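Local atomic coordinates of fructooligosaccharide ABC transporter substrate-binding protein FusA (Streptococcus pneumoniae, PDB entry 5G62), a protein that binds fructooligosaccharides, preferring tetrasaccharides and longer chains, and delivers them to the membrane-embedded part of an ABC importer in Streptococcus pneumoniae. Residues P103-L108 and M303-D308; T269-N274 and A401-D406; D346-I351 and R375-V380. The protein carries 2 engineered substitutions. One frame throughout, in Å; residues are numbered along the deposited sequence.

Contact 1: P103-L108 and M303-D308; sequences PEYKAL and MGFARD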
loop_
_atom_site.group_PDB
_atom_site.type_symbol
_atom_site.label_atom_id
_atom_site.label_comp_id
_atom_site.label_asym_id
_atom_site.label_seq_id
_atom_site.Cartn_x
_atom_site.Cartn_y
_atom_site.Cartn_z
ATOM N N PRO A 103 -4.647 22.290 6.833
ATOM C CA PRO A 103 -5.751 22.025 7.775
ATOM C C PRO A 103 -6.667 20.878 7.372
ATOM O O PRO A 103 -7.377 20.361 8.239
ATOM C CB PRO A 103 -6.524 23.363 7.791
ATOM C CG PRO A 103 -5.545 24.366 7.344
ATOM C CD PRO A 103 -4.678 23.678 6.338
ATOM N N GLU A 104 -6.689 20.490 6.099
ATOM C CA GLU A 104 -7.473 19.335 5.677
ATOM C C GLU A 104 -7.137 18.078 6.500
ATOM O O GLU A 104 -8.018 17.265 6.763
ATOM C CB GLU A 104 -7.264 19.113 4.170
ATOM C CG GLU A 104 -5.891 18.594 3.812
ATOM C CD GLU A 104 -5.541 18.721 2.325
ATOM O OE1 GLU A 104 -5.567 19.851 1.781
ATOM O OE2 GLU A 104 -5.226 17.674 1.709
ATOM N N TYR A 105 -5.904 17.942 6.987
ATOM C CA TYR A 105 -5.566 16.744 7.760
ATOM C C TYR A 105 -6.279 16.682 9.106
ATOM O O TYR A 105 -6.571 15.584 9.577
ATOM C CB TYR A 105 -4.062 16.646 7.954
ATOM C CG TYR A 105 -3.374 16.367 6.642
ATOM C CD1 TYR A 105 -3.631 15.193 5.939
ATOM C CD2 TYR A 105 -2.480 17.266 6.104
ATOM C CE1 TYR A 105 -3.020 14.939 4.749
ATOM C CE2 TYR A 105 -1.862 17.038 4.910
ATOM C CZ TYR A 105 -2.128 15.863 4.231
ATOM O OH TYR A 105 -1.503 15.650 3.019
ATOM N N LYS A 106 -6.586 17.839 9.723
ATOM C CA LYS A 106 -7.315 17.852 10.989
ATOM C C LYS A 106 -8.614 17.084 10.875
ATOM O O LYS A 106 -8.960 16.279 11.737
ATOM C CB LYS A 106 -7.644 19.292 11.411
ATOM C CG LYS A 106 -6.516 20.101 11.917
ATOM C CD LYS A 106 -7.014 21.508 12.358
ATOM C CE LYS A 106 -6.678 22.544 11.299
ATOM N NZ LYS A 106 -6.872 23.969 11.694
ATOM N N ALA A 107 -9.360 17.354 9.817
ATOM C CA ALA A 107 -10.633 16.684 9.627
ATOM C C ALA A 107 -10.438 15.180 9.432
ATOM O O ALA A 107 -11.212 14.381 9.964
ATOM C CB ALA A 107 -11.367 17.321 8.449
ATOM N N LEU A 108 -9.386 14.778 8.712
ATOM C CA LEU A 108 -9.080 13.352 8.528
ATOM C C LEU A 108 -8.653 12.659 9.817
ATOM O O LEU A 108 -8.710 11.444 9.878
ATOM C CB LEU A 108 -7.982 13.181 7.480
ATOM C CG LEU A 108 -8.411 13.512 6.041
ATOM C CD1 LEU A 108 -7.254 13.553 5.069
ATOM C CD2 LEU A 108 -9.427 12.504 5.597
ATOM N N MET A 303 -3.856 6.697 -0.723
ATOM C CA MET A 303 -3.468 8.100 -0.626
ATOM C C MET A 303 -2.287 8.204 0.337
ATOM O O MET A 303 -1.936 7.239 1.020
ATOM C CB MET A 303 -4.643 8.985 -0.176
ATOM C CG MET A 303 -5.062 8.756 1.277
ATOM S SD MET A 303 -6.442 9.768 1.896
ATOM C CE MET A 303 -5.895 11.437 1.571
ATOM N N GLY A 304 -1.680 9.397 0.390
ATOM C CA GLY A 304 -0.535 9.606 1.251
ATOM C C GLY A 304 -0.927 9.998 2.668
ATOM O O GLY A 304 -0.476 11.035 3.180
ATOM N N PHE A 305 -1.752 9.173 3.300
ATOM C CA PHE A 305 -2.262 9.394 4.637
ATOM C C PHE A 305 -2.644 8.057 5.239
ATOM O O PHE A 305 -3.293 7.243 4.590
ATOM C CB PHE A 305 -3.482 10.321 4.633
ATOM C CG PHE A 305 -4.128 10.522 5.994
ATOM C CD1 PHE A 305 -3.652 11.498 6.872
ATOM C CD2 PHE A 305 -5.246 9.772 6.377
ATOM C CE1 PHE A 305 -4.264 11.712 8.087
ATOM C CE2 PHE A 305 -5.866 9.999 7.618
ATOM C CZ PHE A 305 -5.372 10.982 8.458
ATOM N N ALA A 306 -2.237 7.835 6.481
ATOM C CA ALA A 306 -2.702 6.720 7.285
ATOM C C ALA A 306 -3.110 7.291 8.636
ATOM O O ALA A 306 -2.301 7.954 9.299
ATOM C CB ALA A 306 -1.614 5.664 7.455
ATOM N N ARG A 307 -4.354 7.010 9.030
ATOM C CA ARG A 307 -4.959 7.612 10.213
ATOM C C ARG A 307 -4.177 7.283 11.483
ATOM O O ARG A 307 -3.997 8.134 12.356
ATOM C CB ARG A 307 -6.404 7.115 10.313
ATOM C CG ARG A 307 -7.268 7.688 11.382
ATOM C CD ARG A 307 -8.713 7.392 11.031
ATOM N NE ARG A 307 -9.195 8.444 10.156
ATOM C CZ ARG A 307 -10.095 8.317 9.194
ATOM N NH1 ARG A 307 -10.669 7.159 8.930
ATOM N NH2 ARG A 307 -10.424 9.391 8.491
ATOM N N ASP A 308 -3.711 6.051 11.610
ATOM C CA ASP A 308 -3.191 5.568 12.878
ATOM C C ASP A 308 -1.816 4.954 12.662
ATOM O O ASP A 308 -1.699 3.774 12.312
ATOM C CB ASP A 308 -4.143 4.552 13.506
ATOM C CG ASP A 308 -3.498 3.787 14.647
ATOM O OD1 ASP A 308 -2.524 4.293 15.228
ATOM O OD2 ASP A 308 -3.933 2.667 14.954
HETATM O O HOH W 1 -1.177 13.137 1.848
#
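The backbone oxygen of Leu108 is gripped by two nitrogens of one side chain: Arg307 NH2 reaches Leu108 O at 3.0 Å and Arg307 NE reaches it at 3.1 Å. The contact joins the short helix 104-109 to the segment holding strand 305-306, at the outside of a small mixed sheet in this solute-binding protein. Both donors hold the oxygen practically in the guanidinium plane, so the group meets the carbonyl side-on; NE lies nearly in line with the C=O bond, while NH2 approaches with a C=O...N angle of 133°. A bend at chi3 (-86°) turns the arginine back toward the helix end, and its remaining nitrogen, NH1, forms a salt bridge with Asp69, which probably helps to fix the rotation of the group.

Beside this pair of bonds the packing is apolar. Leu108 lies over one face of the Phe305 ring, its CB 3.6 Å from Phe305 CZ, and its CD1 extends to the methyl CE of Met303. Phe305 carries CG anti to its own nitrogen (chi1 176°), which sends the ring out to the helix, where it also runs past Tyr105 in the opposite direction, with Phe305 CD1 3.8 Å from Tyr105 CD1. The tyrosine hydroxyl bonds to Glu124 and takes part in one further link: a water donates to Tyr105 OH at 2.8 Å and to Gly304 O, of the residue at the centre of an inverse gamma turn.

Contact 2: T269-N274 and A401-D406; sequences TWDKNN and AKWRLD. With FRU (beta-D-fructofuranose), chain C; FRU (beta-D-fructofuranose), chain B.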
loop_
_atom_site.group_PDB
_atom_site.type_symbol
_atom_site.label_atom_id
_atom_site.label_comp_id
_atom_site.label_asym_id
_atom_site.label_seq_id
_atom_site.Cartn_x
_atom_site.Cartn_y
_atom_site.Cartn_z
ATOM N N THR A 269 4.463 -5.444 -9.720
ATOM C CA THR A 269 5.049 -5.023 -8.450
ATOM C C THR A 269 5.001 -3.495 -8.348
ATOM O O THR A 269 4.751 -2.794 -9.328
ATOM C CB THR A 269 6.498 -5.553 -8.253
ATOM O OG1 THR A 269 6.897 -5.460 -6.867
ATOM C CG2 THR A 269 7.485 -4.811 -9.147
ATOM N N TRP A 270 5.280 -2.981 -7.147
ATOM C CA TRP A 270 5.357 -1.516 -7.010
ATOM C C TRP A 270 6.471 -0.920 -7.868
ATOM O O TRP A 270 6.244 0.050 -8.592
ATOM C CB TRP A 270 5.598 -1.103 -5.556
ATOM C CG TRP A 270 5.608 0.399 -5.317
ATOM C CD1 TRP A 270 6.710 1.239 -5.274
ATOM C CD2 TRP A 270 4.479 1.211 -4.961
ATOM N NE1 TRP A 270 6.311 2.530 -4.933
ATOM C CE2 TRP A 270 4.953 2.536 -4.743
ATOM C CE3 TRP A 270 3.105 0.949 -4.813
ATOM C CZ2 TRP A 270 4.094 3.588 -4.425
ATOM C CZ3 TRP A 270 2.258 1.999 -4.470
ATOM C CH2 TRP A 270 2.759 3.293 -4.258
ATOM N N ASP A 271 7.681 -1.453 -7.738
ATOM C CA ASP A 271 8.887 -0.947 -8.390
ATOM C C ASP A 271 9.717 -2.152 -8.822
ATOM O O ASP A 271 10.118 -2.971 -7.977
ATOM C CB ASP A 271 9.665 -0.042 -7.415
ATOM C CG ASP A 271 10.937 0.598 -8.006
ATOM O OD1 ASP A 271 11.520 0.118 -9.004
ATOM O OD2 ASP A 271 11.392 1.580 -7.404
ATOM N N LYS A 272 9.969 -2.264 -10.140
ATOM C CA LYS A 272 10.781 -3.371 -10.682
ATOM C C LYS A 272 12.139 -3.540 -9.989
ATOM O O LYS A 272 12.700 -4.642 -9.972
ATOM C CB LYS A 272 11.025 -3.163 -12.186
ATOM C CG LYS A 272 11.956 -2.027 -12.542
ATOM C CD LYS A 272 12.141 -1.797 -14.050
ATOM C CE LYS A 272 13.374 -0.903 -14.315
ATOM N NZ LYS A 272 13.583 -0.583 -15.739
ATOM N N ASN A 273 12.701 -2.455 -9.439
ATOM C CA ASN A 273 14.038 -2.512 -8.851
ATOM C C ASN A 273 14.077 -3.395 -7.611
ATOM O O ASN A 273 15.141 -3.884 -7.243
ATOM C CB ASN A 273 14.527 -1.083 -8.523
ATOM C CG ASN A 273 14.902 -0.271 -9.785
ATOM O OD1 ASN A 273 15.978 -0.424 -10.306
ATOM N ND2 ASN A 273 14.036 0.610 -10.222
ATOM N N ASN A 274 12.940 -3.632 -6.974
ATOM C CA ASN A 274 12.860 -4.582 -5.873
ATOM C C ASN A 274 12.781 -6.037 -6.323
ATOM O O ASN A 274 12.974 -6.912 -5.496
ATOM C CB ASN A 274 11.646 -4.258 -4.989
ATOM C CG ASN A 274 11.734 -2.883 -4.365
ATOM O OD1 ASN A 274 12.810 -2.474 -3.937
ATOM N ND2 ASN A 274 10.622 -2.156 -4.345
ATOM N N ALA A 401 10.877 7.791 -6.099
ATOM C CA ALA A 401 9.544 8.368 -6.029
ATOM C C ALA A 401 9.277 9.292 -7.215
ATOM O O ALA A 401 8.174 9.301 -7.765
ATOM C CB ALA A 401 9.367 9.131 -4.713
ATOM N N LYS A 402 10.273 10.098 -7.594
ATOM C CA LYS A 402 10.134 11.007 -8.714
ATOM C C LYS A 402 9.973 10.234 -10.027
ATOM O O LYS A 402 9.130 10.559 -10.855
ATOM C CB LYS A 402 11.348 11.918 -8.782
ATOM C CG LYS A 402 11.240 12.953 -9.835
ATOM C CD LYS A 402 12.455 13.853 -9.853
ATOM C CE LYS A 402 12.314 14.911 -10.947
ATOM N NZ LYS A 402 11.748 14.341 -12.218
ATOM N N TRP A 403 10.817 9.245 -10.228
ATOM C CA TRP A 403 10.680 8.336 -11.374
ATOM C C TRP A 403 9.278 7.712 -11.457
ATOM O O TRP A 403 8.657 7.685 -12.524
ATOM C CB TRP A 403 11.757 7.284 -11.220
ATOM C CG TRP A 403 11.811 6.199 -12.222
ATOM C CD1 TRP A 403 12.251 6.280 -13.513
ATOM C CD2 TRP A 403 11.501 4.830 -11.985
ATOM N NE1 TRP A 403 12.235 5.022 -14.098
ATOM C CE2 TRP A 403 11.778 4.120 -13.181
ATOM C CE3 TRP A 403 11.023 4.129 -10.878
ATOM C CZ2 TRP A 403 11.552 2.760 -13.293
ATOM C CZ3 TRP A 403 10.820 2.780 -10.998
ATOM C CH2 TRP A 403 11.100 2.109 -12.196
ATOM N N ARG A 404 8.755 7.197 -10.344
ATOM C CA ARG A 404 7.460 6.521 -10.396
ATOM C C ARG A 404 6.313 7.514 -10.663
ATOM O O ARG A 404 5.371 7.215 -11.412
ATOM C CB ARG A 404 7.231 5.733 -9.110
ATOM C CG ARG A 404 6.139 4.682 -9.228
ATOM C CD ARG A 404 5.939 3.950 -7.882
ATOM N NE ARG A 404 5.241 2.692 -8.123
ATOM C CZ ARG A 404 3.927 2.515 -8.042
ATOM N NH1 ARG A 404 3.117 3.511 -7.673
ATOM N NH2 ARG A 404 3.404 1.324 -8.306
ATOM N N LEU A 405 6.405 8.719 -10.087
ATOM C CA LEU A 405 5.473 9.791 -10.430
ATOM C C LEU A 405 5.518 10.121 -11.922
ATOM O O LEU A 405 4.475 10.353 -12.540
ATOM C CB LEU A 405 5.785 11.048 -9.609
ATOM C CG LEU A 405 5.305 10.991 -8.152
ATOM C CD1 LEU A 405 5.859 12.194 -7.359
ATOM C CD2 LEU A 405 3.767 10.990 -8.117
ATOM N N ASP A 406 6.715 10.217 -12.498
ATOM C CA ASP A 406 6.802 10.452 -13.936
ATOM C C ASP A 406 6.189 9.291 -14.742
ATOM O O ASP A 406 5.543 9.523 -15.769
ATOM C CB ASP A 406 8.253 10.690 -14.358
ATOM C CG ASP A 406 8.807 12.028 -13.858
ATOM O OD1 ASP A 406 8.019 12.943 -13.528
ATOM O OD2 ASP A 406 10.041 12.160 -13.806
HETATM C C1 FRU C . 6.327 2.692 -1.245
HETATM C C2 FRU C . 7.298 1.560 -0.911
HETATM C C3 FRU C . 8.715 1.729 -1.634
HETATM C C4 FRU C . 9.154 0.294 -1.810
HETATM C C5 FRU C . 8.021 -0.252 -2.199
HETATM C C6 FRU C . 8.014 -1.731 -1.846
HETATM O O1 FRU C . 6.804 3.935 -0.676
HETATM O O3 FRU C . 9.583 2.408 -0.836
HETATM O O4 FRU C . 10.220 0.088 -2.685
HETATM O O5 FRU C . 6.834 0.499 -1.415
HETATM O O6 FRU C . 6.724 -2.151 -2.051
HETATM C C1 FRU B . 4.928 5.391 -1.198
HETATM C C2 FRU B . 6.388 5.131 -1.424
HETATM C C3 FRU B . 7.303 6.367 -1.001
HETATM C C4 FRU B . 8.503 6.153 -1.841
HETATM C C5 FRU B . 7.934 5.858 -3.032
HETATM C C6 FRU B . 8.812 5.041 -3.922
HETATM O O1 FRU B . 4.562 5.600 0.118
HETATM O O3 FRU B . 7.541 6.416 0.362
HETATM O O4 FRU B . 9.215 7.345 -1.869
HETATM O O5 FRU B . 6.591 5.071 -2.664
HETATM O O6 FRU B . 8.180 4.740 -5.122
#
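Arg404 lies flat against the indole of Trp270, the two planes only 4° apart, in a stacked cation-pi pair that forms part of the glycan pocket of this solute-binding protein. Arg404 CZ sits 3.5 Å from the centroid of the six-membered ring. The arginine leaves helix 399-412 as an extended chain from CG to NE, with CG anti to the backbone nitrogen (chi1 -163°), which carries the guanidinium from the helix to the loop after strand 264-269. The turn at its end (chi4 -94°) sets the guanidinium parallel to the indole. In that pose its edge also faces the carbonyl of the same tryptophan: Arg404 NE bonds to Trp270 O at 2.9 Å, from above the carbonyl plane, and Arg404 NH2 uses an in-plane lone pair of that oxygen.

Pinned in this way, Trp270 presents its opposite face to the fructose of chain C, and its NE1 donates at the ring edge to O6 of the fructose of chain B, 2.9 Å away. Nearby, Asn274 ND2 bonds to O4 of the chain C sugar at 2.8 Å.

One residue before Arg404 on the helix, Trp403, its CG likewise anti to the backbone nitrogen, packs on the Asx turn of the loop. Its CZ3 comes 3.4 Å from Asp271 OD1, an oxygen that already accepts from the backbone N of Asn273 and, through its syn lone pair, from Asn273 ND2 at 2.8 Å.

Contact 3: D346-I351 and R375-V380; sequences DKQQNI and RQKTEV. With FRU (beta-D-fructofuranose), chain D; FRU (beta-D-fructofuranose), chain C; FRU (beta-D-fructofuranose), chain B.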
loop_
_atom_site.group_PDB
_atom_site.type_symbol
_atom_site.label_atom_id
_atom_site.label_comp_id
_atom_site.label_asym_id
_atom_site.label_seq_id
_atom_site.Cartn_x
_atom_site.Cartn_y
_atom_site.Cartn_z
ATOM N N ASP A 346 28.833 4.295 9.046
ATOM C CA ASP A 346 30.039 3.769 8.411
ATOM C C ASP A 346 30.019 2.252 8.248
ATOM O O ASP A 346 30.909 1.709 7.595
ATOM C CB ASP A 346 31.309 4.197 9.188
ATOM C CG ASP A 346 31.344 3.699 10.632
ATOM O OD1 ASP A 346 30.307 3.251 11.152
ATOM O OD2 ASP A 346 32.424 3.781 11.266
ATOM N N LYS A 347 29.033 1.563 8.813
ATOM C CA LYS A 347 28.940 0.109 8.756
ATOM C C LYS A 347 27.868 -0.390 7.798
ATOM O O LYS A 347 27.718 -1.601 7.637
ATOM C CB LYS A 347 28.650 -0.464 10.148
ATOM C CG LYS A 347 29.662 -0.104 11.230
ATOM C CD LYS A 347 28.980 -0.028 12.593
ATOM C CE LYS A 347 27.875 1.033 12.619
ATOM N NZ LYS A 347 27.356 1.354 13.986
ATOM N N GLN A 348 27.111 0.498 7.167
ATOM C CA GLN A 348 25.958 0.079 6.379
ATOM C C GLN A 348 25.689 1.174 5.372
ATOM O O GLN A 348 25.941 2.341 5.647
ATOM C CB GLN A 348 24.746 -0.158 7.292
ATOM C CG GLN A 348 23.546 -0.745 6.653
ATOM C CD GLN A 348 22.566 -1.251 7.684
ATOM O OE1 GLN A 348 22.196 -0.524 8.623
ATOM N NE2 GLN A 348 22.155 -2.513 7.537
ATOM N N GLN A 349 25.197 0.786 4.202
ATOM C CA GLN A 349 24.837 1.759 3.184
ATOM C C GLN A 349 23.834 2.754 3.757
ATOM O O GLN A 349 23.030 2.413 4.624
ATOM C CB GLN A 349 24.253 1.053 1.943
ATOM C CG GLN A 349 23.992 1.958 0.763
ATOM C CD GLN A 349 23.561 1.188 -0.517
ATOM O OE1 GLN A 349 23.351 -0.021 -0.479
ATOM N NE2 GLN A 349 23.426 1.912 -1.634
ATOM N N ASN A 350 23.883 3.987 3.257
ATOM C CA ASN A 350 23.040 5.078 3.731
ATOM C C ASN A 350 22.070 5.549 2.654
ATOM O O ASN A 350 22.452 5.728 1.497
ATOM C CB ASN A 350 23.889 6.258 4.170
ATOM C CG ASN A 350 24.688 5.955 5.414
ATOM O OD1 ASN A 350 24.144 5.892 6.510
ATOM N ND2 ASN A 350 25.973 5.748 5.243
ATOM N N ILE A 351 20.820 5.785 3.055
ATOM C CA ILE A 351 19.832 6.369 2.155
ATOM C C ILE A 351 20.164 7.831 1.849
ATOM O O ILE A 351 20.003 8.288 0.716
ATOM C CB ILE A 351 18.421 6.220 2.758
ATOM C CG1 ILE A 351 17.999 4.731 2.745
ATOM C CG2 ILE A 351 17.426 7.152 2.064
ATOM C CD1 ILE A 351 17.484 4.230 1.381
ATOM N N ARG A 375 15.654 0.460 2.755
ATOM C CA ARG A 375 14.647 1.204 3.532
ATOM C C ARG A 375 14.165 0.398 4.743
ATOM O O ARG A 375 14.147 0.907 5.871
ATOM C CB ARG A 375 13.457 1.625 2.667
ATOM C CG ARG A 375 12.340 2.401 3.420
ATOM C CD ARG A 375 11.224 2.910 2.503
ATOM N NE ARG A 375 10.230 3.676 3.247
ATOM C CZ ARG A 375 9.129 4.274 2.756
ATOM N NH1 ARG A 375 8.756 4.240 1.440
ATOM N NH2 ARG A 375 8.384 4.977 3.621
ATOM N N GLN A 376 13.789 -0.861 4.521
ATOM C CA GLN A 376 13.375 -1.756 5.598
ATOM C C GLN A 376 14.398 -1.882 6.717
ATOM O O GLN A 376 14.017 -2.043 7.874
ATOM C CB GLN A 376 13.123 -3.164 5.075
ATOM C CG GLN A 376 11.828 -3.373 4.399
ATOM C CD GLN A 376 11.763 -4.774 3.798
ATOM O OE1 GLN A 376 11.544 -5.735 4.514
ATOM N NE2 GLN A 376 11.995 -4.882 2.490
ATOM N N LYS A 377 15.682 -1.902 6.392
ATOM C CA LYS A 377 16.703 -2.021 7.424
ATOM C C LYS A 377 16.832 -0.777 8.304
ATOM O O LYS A 377 17.171 -0.915 9.485
ATOM C CB LYS A 377 18.051 -2.332 6.793
ATOM C CG LYS A 377 18.121 -3.700 6.138
ATOM C CD LYS A 377 19.426 -3.846 5.424
ATOM C CE LYS A 377 19.567 -5.234 4.791
ATOM N NZ LYS A 377 20.743 -5.267 3.889
ATOM N N THR A 378 16.570 0.429 7.772
ATOM C CA THR A 378 17.003 1.655 8.442
ATOM C C THR A 378 15.893 2.644 8.780
ATOM O O THR A 378 16.137 3.565 9.557
ATOM C CB THR A 378 18.054 2.376 7.592
ATOM O OG1 THR A 378 17.501 2.643 6.296
ATOM C CG2 THR A 378 19.355 1.515 7.473
ATOM N N GLU A 379 14.716 2.519 8.179
ATOM C CA GLU A 379 13.557 3.312 8.530
ATOM C C GLU A 379 13.048 2.921 9.921
ATOM O O GLU A 379 13.395 1.887 10.489
ATOM C CB GLU A 379 12.422 3.138 7.504
ATOM C CG GLU A 379 11.580 1.844 7.765
ATOM C CD GLU A 379 10.658 1.402 6.579
ATOM O OE1 GLU A 379 9.972 2.250 5.980
ATOM O OE2 GLU A 379 10.621 0.186 6.290
ATOM N N VAL A 380 12.122 3.720 10.409
ATOM C CA VAL A 380 11.532 3.546 11.712
ATOM C C VAL A 380 10.022 3.375 11.637
ATOM O O VAL A 380 9.445 2.689 12.474
ATOM C CB VAL A 380 11.924 4.762 12.583
ATOM C CG1 VAL A 380 10.977 4.943 13.726
ATOM C CG2 VAL A 380 13.381 4.572 13.054
HETATM C C1 FRU D . 6.490 1.212 1.443
HETATM C C2 FRU D . 6.890 0.346 2.525
HETATM C C3 FRU D . 8.153 0.727 3.299
HETATM C C4 FRU D . 8.698 -0.369 3.606
HETATM C C5 FRU D . 8.388 -1.187 2.296
HETATM C C6 FRU D . 8.767 -2.647 2.416
HETATM O O1 FRU D . 7.548 1.495 0.520
HETATM O O3 FRU D . 7.856 1.518 4.370
HETATM O O4 FRU D . 10.084 -0.268 3.765
HETATM O O5 FRU D . 7.192 -0.989 2.006
HETATM O O6 FRU D . 7.791 -3.262 3.196
HETATM C C1 FRU C . 6.327 2.692 -1.245
HETATM C C2 FRU C . 7.298 1.560 -0.911
HETATM C C3 FRU C . 8.715 1.729 -1.634
HETATM C C4 FRU C . 9.154 0.294 -1.810
HETATM C C5 FRU C . 8.021 -0.252 -2.199
HETATM C C6 FRU C . 8.014 -1.731 -1.846
HETATM O O1 FRU C . 6.804 3.935 -0.676
HETATM O O3 FRU C . 9.583 2.408 -0.836
HETATM O O4 FRU C . 10.220 0.088 -2.685
HETATM O O5 FRU C . 6.834 0.499 -1.415
HETATM O O6 FRU C . 6.724 -2.151 -2.051
HETATM C C1 FRU B . 4.928 5.391 -1.198
HETATM C C2 FRU B . 6.388 5.131 -1.424
HETATM C C3 FRU B . 7.303 6.367 -1.001
HETATM C C4 FRU B . 8.503 6.153 -1.841
HETATM C C5 FRU B . 7.934 5.858 -3.032
HETATM C C6 FRU B . 8.812 5.041 -3.922
HETATM O O1 FRU B . 4.562 5.600 0.118
HETATM O O3 FRU B . 7.541 6.416 0.362
HETATM O O4 FRU B . 9.215 7.345 -1.869
HETATM O O5 FRU B . 6.591 5.071 -2.664
HETATM O O6 FRU B . 8.180 4.740 -5.122
HETATM O O HOH W 2 19.882 -0.785 10.752
HETATM O O HOH W 3 23.204 -3.899 5.306
HETATM O O HOH W 4 19.669 4.688 5.618
#
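Gln348 and Lys377 meet where the loop before strand 352-355 passes the last turn of helix 371-378, the helix that carries sugar-binding residues on another side. Gln348 NE2 lies 3.7 Å from Lys377 CD, and Gln348 OE1 packs beside the methyl CG2 of Thr378. Water does the polar joining. One molecule donates to both Gln348 OE1 and Lys377 O, a second accepts from Gln348 NE2 and Lys377 NZ, and a third accepts from Ile351 N while donating to Thr378 OG1, a hydroxyl also hydrogen-bonded to the carbonyl of Leu374, one turn back in the helix. Ile351 CG1 comes within 4.1 Å of Thr378 OG1, a loose van der Waals approach.

Arg375, whose backbone N is approached by Ile351 CD1, can be followed outward into the pocket. Its CB starts a chain that stays straight through every torsion, from chi1 (179°) onward. CB, CG and CD pass along O4 of the fructose of chain D, with CG nearest, and CD also approaches O3 of the chain C fructose. NE makes a salt bridge with Glu379 OE1, 3.1 Å away, though as a hydrogen bond it is weak. At CZ the group flattens, and O3 of the chain D sugar sits over one face of the guanidinium, offset toward its rim. NH2 turns to the carbonyl of Asn339. NH1 gathers the oligosaccharide, donating to O3 of the chain B fructose at 2.7 Å and to O3 of the chain C fructose at 3.0 Å.

Glu379, just beyond the helix, accepts from the chain D sugar through both oxygens: O3 donates to OE1 and O4 to OE2, the latter at 2.6 Å. The chemistry thus divides by side. Toward the loop, ordered waters bridge the polar groups; toward the ligand, direct bonds from a charged pair, each member probably steadying the other, engage three fructose units.

Overall arrangement
Taken from the N terminus, the chain first enters contact 1 at 103-108 and, almost two hundred residues later, closes that long loop at 303-308, tying helix 104-109 to strand 305-306. Before it closes, contact 2 has opened at 269-274, so these two contacts cross. Contact 3 then opens and closes, from 346-351 to 375-380, entirely within the span that contact 2 completes at 401-406; it follows contact 1 in series. Contact 2 joins the loop after strand 264-269 to helix 399-412, and contact 3 sets a surface loop on helix 371-378. Contacts 2 and 3, with centres about 19 Å apart, share two fructose units, whereas contact 1 stays farther off, its Met303 side chain about 10 Å from a bound fructose.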